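Side-chain contacts in lipoate-protein ligase 1 (Plasmodium falciparum, PDB 5T8U), which is a lipoate-protein ligase whose lipoyl protein ligase A/B catalytic domain holds lipoic acid in a pocket, with a bacterial-type C-terminal region: residues S17-Q20 with F24-S27; E29-N34 with N250-N255. All coordinates share one frame; numbering follows the deposited sequence.

From the N terminus the chain runs along strand 13-17, turns, and enters helix 22-34. Contact 1 closes that short turn, with only three residues between its two segments. Contact 2 starts farther along the same helix and closes a far longer loop, 215 residues, when the chain returns as helix 250-253. The two loops follow one another in series, neither nested nor crossed. Their centres are about 11 Å apart, and they touch where Phe24 CZ packs against Thr253 OG1 at 3.3 Å. Together they fix helix 22-34 to the end of a strand of the eight-stranded sheet at one end, and to a late helix at the other.

Contact 1 (S17-Q20 with F24-S27); sequences SNNQ and FNLS
Phe24 and Asn25, near the start of helix 22-34, reach back to the loop that has just left strand 13-17 and close the strand-turn-helix connection at the beginning of the lipoyl protein ligase catalytic fold. Phe24, whose ring also meets that of Phe258 of helix 256-266 edge-to-face, offers one face to Asn19. The amide plane is nearly parallel to the ring (12°), although the side chains run at about a right angle to each other. Only ND2 of the Asn19 amide comes over the face, displaced from the ring centre toward the rim, while OD1 lies beyond the rim. ND2 does the touching: it sits 3.1 Å from Phe24 CD2 and 3.2 Å from Phe24 CG. The other arm of the amide is turned to its own chain, where Asn19 OD1 accepts the backbone N-H of Asn21 in an Asx turn, which should help fix the tilt of the amide.

Asn25 carries the polar half. Its CG stands anti to the carbonyl carbon (chi1 -67°), bringing the amide alongside the loop, where both of its arms are used. Ser17 OG donates to Asn25 OD1 over 2.8 Å, tilted out of the carbonyl plane. Asn25 ND2 donates to Asn19 O and also to Asn61 OD1, so three bonds grip this buried amide and set which way round it lies. Asn25 also packs on Trp59, a residue of the lipoic acid pocket, and its side chain is about 8 Å from the ligand, a second-shell position. In the bond to the loop, Asn19 O lies in the plane of the Asn25 amide at 3.1 Å from ND2, with an N-H...O angle of 160°, whereas ND2 approaches from above the carbonyl plane of Asn19.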
# COMPACT_ATOMS: atom_id res chain seq x y z
N SER A 17 -8.30 -10.41 -10.14
CA SER A 17 -9.00 -9.41 -10.92
C SER A 17 -8.33 -9.30 -12.29
O SER A 17 -7.15 -8.96 -12.37
CB SER A 17 -8.99 -8.05 -10.22
OG SER A 17 -9.51 -7.04 -11.07
N ASN A 18 -9.09 -9.61 -13.34
CA ASN A 18 -8.57 -9.46 -14.70
C ASN A 18 -8.67 -8.03 -15.20
O ASN A 18 -8.09 -7.72 -16.25
CB ASN A 18 -9.31 -10.40 -15.65
CG ASN A 18 -8.90 -11.85 -15.48
OD1 ASN A 18 -7.76 -12.22 -15.76
ND2 ASN A 18 -9.83 -12.68 -15.02
N ASN A 19 -9.39 -7.16 -14.50
CA ASN A 19 -9.41 -5.75 -14.86
C ASN A 19 -8.01 -5.16 -14.71
O ASN A 19 -7.21 -5.61 -13.90
CB ASN A 19 -10.41 -4.99 -13.99
CG ASN A 19 -10.68 -3.59 -14.49
OD1 ASN A 19 -9.75 -2.83 -14.78
ND2 ASN A 19 -11.95 -3.24 -14.62
N GLN A 20 -7.73 -4.13 -15.52
CA GLN A 20 -6.40 -3.55 -15.58
C GLN A 20 -6.41 -2.04 -15.35
O GLN A 20 -5.48 -1.35 -15.75
CB GLN A 20 -5.74 -3.87 -16.93
CG GLN A 20 -5.61 -5.36 -17.20
CD GLN A 20 -4.97 -5.66 -18.54
OE1 GLN A 20 -5.02 -4.86 -19.46
NE2 GLN A 20 -4.35 -6.84 -18.64
N PHE A 24 -9.99 0.98 -10.64
CA PHE A 24 -10.91 -0.14 -10.46
C PHE A 24 -10.35 -1.15 -9.47
O PHE A 24 -11.02 -1.55 -8.51
CB PHE A 24 -11.19 -0.80 -11.81
CG PHE A 24 -12.36 -1.74 -11.80
CD1 PHE A 24 -13.63 -1.28 -12.08
CD2 PHE A 24 -12.18 -3.08 -11.50
CE1 PHE A 24 -14.71 -2.15 -12.07
CE2 PHE A 24 -13.26 -3.95 -11.49
CZ PHE A 24 -14.52 -3.48 -11.77
N ASN A 25 -9.10 -1.57 -9.68
CA ASN A 25 -8.50 -2.57 -8.80
C ASN A 25 -8.28 -2.02 -7.40
O ASN A 25 -8.41 -2.76 -6.41
CB ASN A 25 -7.18 -3.06 -9.39
CG ASN A 25 -7.36 -3.85 -10.67
OD1 ASN A 25 -8.39 -4.50 -10.86
ND2 ASN A 25 -6.37 -3.79 -11.55
N LEU A 26 -7.93 -0.74 -7.28
CA LEU A 26 -7.83 -0.13 -5.96
C LEU A 26 -9.18 -0.11 -5.26
O LEU A 26 -9.25 -0.28 -4.04
CB LEU A 26 -7.25 1.28 -6.06
CG LEU A 26 -5.74 1.38 -6.31
CD1 LEU A 26 -5.36 2.80 -6.67
CD2 LEU A 26 -4.96 0.91 -5.09
N SER A 27 -10.26 0.09 -6.02
CA SER A 27 -11.60 0.03 -5.43
C SER A 27 -11.92 -1.39 -4.97
O SER A 27 -12.52 -1.57 -3.90
CB SER A 27 -12.64 0.52 -6.44
OG SER A 27 -12.32 1.83 -6.89

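Contact 2 (E29-N34 with N250-N255); sequences ENFLLN and NNITKN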
# COMPACT_ATOMS: atom_id res chain seq x y z
N GLU A 29 -9.66 -3.62 -3.97
CA GLU A 29 -8.85 -3.80 -2.78
C GLU A 29 -9.51 -3.15 -1.56
O GLU A 29 -9.64 -3.78 -0.50
CB GLU A 29 -7.46 -3.20 -3.02
CG GLU A 29 -6.47 -3.41 -1.90
CD GLU A 29 -5.16 -2.70 -2.16
OE1 GLU A 29 -5.19 -1.53 -2.60
OE2 GLU A 29 -4.10 -3.31 -1.94
N ASN A 30 -9.92 -1.89 -1.70
CA ASN A 30 -10.55 -1.20 -0.58
C ASN A 30 -11.86 -1.88 -0.17
O ASN A 30 -12.20 -1.89 1.01
CB ASN A 30 -10.81 0.26 -0.94
CG ASN A 30 -11.12 1.11 0.27
OD1 ASN A 30 -10.69 0.81 1.38
ND2 ASN A 30 -11.88 2.18 0.06
N PHE A 31 -12.59 -2.44 -1.13
CA PHE A 31 -13.83 -3.13 -0.79
C PHE A 31 -13.55 -4.42 -0.03
O PHE A 31 -14.30 -4.79 0.88
CB PHE A 31 -14.63 -3.43 -2.06
CG PHE A 31 -16.02 -3.92 -1.79
CD1 PHE A 31 -17.10 -3.05 -1.80
CD2 PHE A 31 -16.25 -5.26 -1.50
CE1 PHE A 31 -18.38 -3.51 -1.55
CE2 PHE A 31 -17.53 -5.72 -1.25
CZ PHE A 31 -18.59 -4.84 -1.27
N LEU A 32 -12.46 -5.11 -0.38
CA LEU A 32 -12.09 -6.32 0.35
C LEU A 32 -11.64 -5.98 1.77
O LEU A 32 -12.02 -6.67 2.72
CB LEU A 32 -10.99 -7.07 -0.40
CG LEU A 32 -11.33 -7.49 -1.83
CD1 LEU A 32 -10.07 -7.89 -2.58
CD2 LEU A 32 -12.33 -8.62 -1.83
N LEU A 33 -10.85 -4.92 1.92
CA LEU A 33 -10.43 -4.50 3.25
C LEU A 33 -11.61 -4.07 4.10
O LEU A 33 -11.69 -4.40 5.29
CB LEU A 33 -9.41 -3.36 3.14
CG LEU A 33 -9.06 -2.65 4.45
CD1 LEU A 33 -8.59 -3.63 5.52
CD2 LEU A 33 -8.00 -1.58 4.21
N ASN A 34 -12.55 -3.32 3.52
CA ASN A 34 -13.68 -2.78 4.28
C ASN A 34 -14.84 -3.75 4.41
O ASN A 34 -15.83 -3.42 5.08
CB ASN A 34 -14.16 -1.48 3.62
CG ASN A 34 -13.21 -0.32 3.85
OD1 ASN A 34 -12.82 0.37 2.91
ND2 ASN A 34 -12.84 -0.10 5.11
N ASN A 250 -20.75 -8.96 -9.63
CA ASN A 250 -21.60 -7.78 -9.55
C ASN A 250 -21.94 -7.41 -8.11
O ASN A 250 -22.18 -6.23 -7.81
CB ASN A 250 -22.88 -8.00 -10.36
CG ASN A 250 -22.63 -7.95 -11.86
OD1 ASN A 250 -21.98 -7.03 -12.36
ND2 ASN A 250 -23.13 -8.95 -12.58
N ASN A 251 -21.98 -8.39 -7.20
CA ASN A 251 -22.21 -8.06 -5.79
C ASN A 251 -21.12 -7.14 -5.26
O ASN A 251 -21.37 -6.33 -4.36
CB ASN A 251 -22.28 -9.34 -4.95
CG ASN A 251 -23.54 -10.14 -5.23
OD1 ASN A 251 -24.60 -9.58 -5.48
ND2 ASN A 251 -23.42 -11.46 -5.16
N ILE A 252 -19.90 -7.26 -5.79
CA ILE A 252 -18.78 -6.44 -5.34
C ILE A 252 -18.70 -5.14 -6.13
O ILE A 252 -18.55 -4.06 -5.56
CB ILE A 252 -17.47 -7.24 -5.44
CG1 ILE A 252 -17.52 -8.48 -4.54
CG2 ILE A 252 -16.27 -6.36 -5.08
CD1 ILE A 252 -16.31 -9.39 -4.64
N THR A 253 -18.79 -5.23 -7.46
CA THR A 253 -18.52 -4.08 -8.33
C THR A 253 -19.76 -3.27 -8.66
O THR A 253 -19.63 -2.17 -9.22
CB THR A 253 -17.85 -4.55 -9.63
OG1 THR A 253 -17.52 -3.42 -10.43
CG2 THR A 253 -18.77 -5.48 -10.42
N LYS A 254 -20.95 -3.76 -8.35
CA LYS A 254 -22.19 -3.01 -8.52
C LYS A 254 -22.69 -2.42 -7.21
O LYS A 254 -23.78 -1.84 -7.18
CB LYS A 254 -23.27 -3.90 -9.14
N ASN A 255 -21.93 -2.57 -6.13
CA ASN A 255 -22.33 -2.05 -4.84
C ASN A 255 -22.18 -0.53 -4.81
O ASN A 255 -21.26 0.02 -5.42
CB ASN A 255 -21.49 -2.68 -3.73
CG ASN A 255 -21.94 -2.27 -2.35
OD1 ASN A 255 -21.73 -1.14 -1.92
ND2 ASN A 255 -22.57 -3.20 -1.64
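Phe31 carries the meeting of helix 22-34 with the short helix 250-253, pointing its ring at Ile252 and Asn255. This is helix-helix packing that ties a helix of the lipoyl protein ligase A/B catalytic domain to a segment 216 residues later in the chain. No hydrogen bond crosses between the segments, and the packing rests on this one aromatic ring. With CG anti to the backbone N (chi1 -170°), the ring extends from its helix toward helix 250-253 and the residues that follow it. Ile252 lies against one face: its CG2 branch comes within 3.7 Å of Phe31 CD2. The methyl makes an off-centre CH-pi contact, 29° off the ring normal. Over the same face, also toward the rim, is the backbone Ile252 O, 4.0 Å above the plane of the Phe31 ring.

Asn255 approaches at the edge instead. Its CG lies near the ring plane, 3.9 Å from Phe31 CE1, and the amide is turned 65° from the ring. Its carbonyl has work of its own: Asn255 is the N-cap of helix 256-266, and its OD1 takes the backbone N-H of Glu257. Phe31 thus packs against the junction between two successive helices.

Tyr42 of helix 39-42 meets the Phe31 ring edge-to-face and also touches Ile252 and Asn255. On the sheet side, Glu29 and Leu33 lie on strand 162-170, placing helix 22-34 between the large sheet and helix 250-253, with helices 39-42 and 256-266 also packed around it.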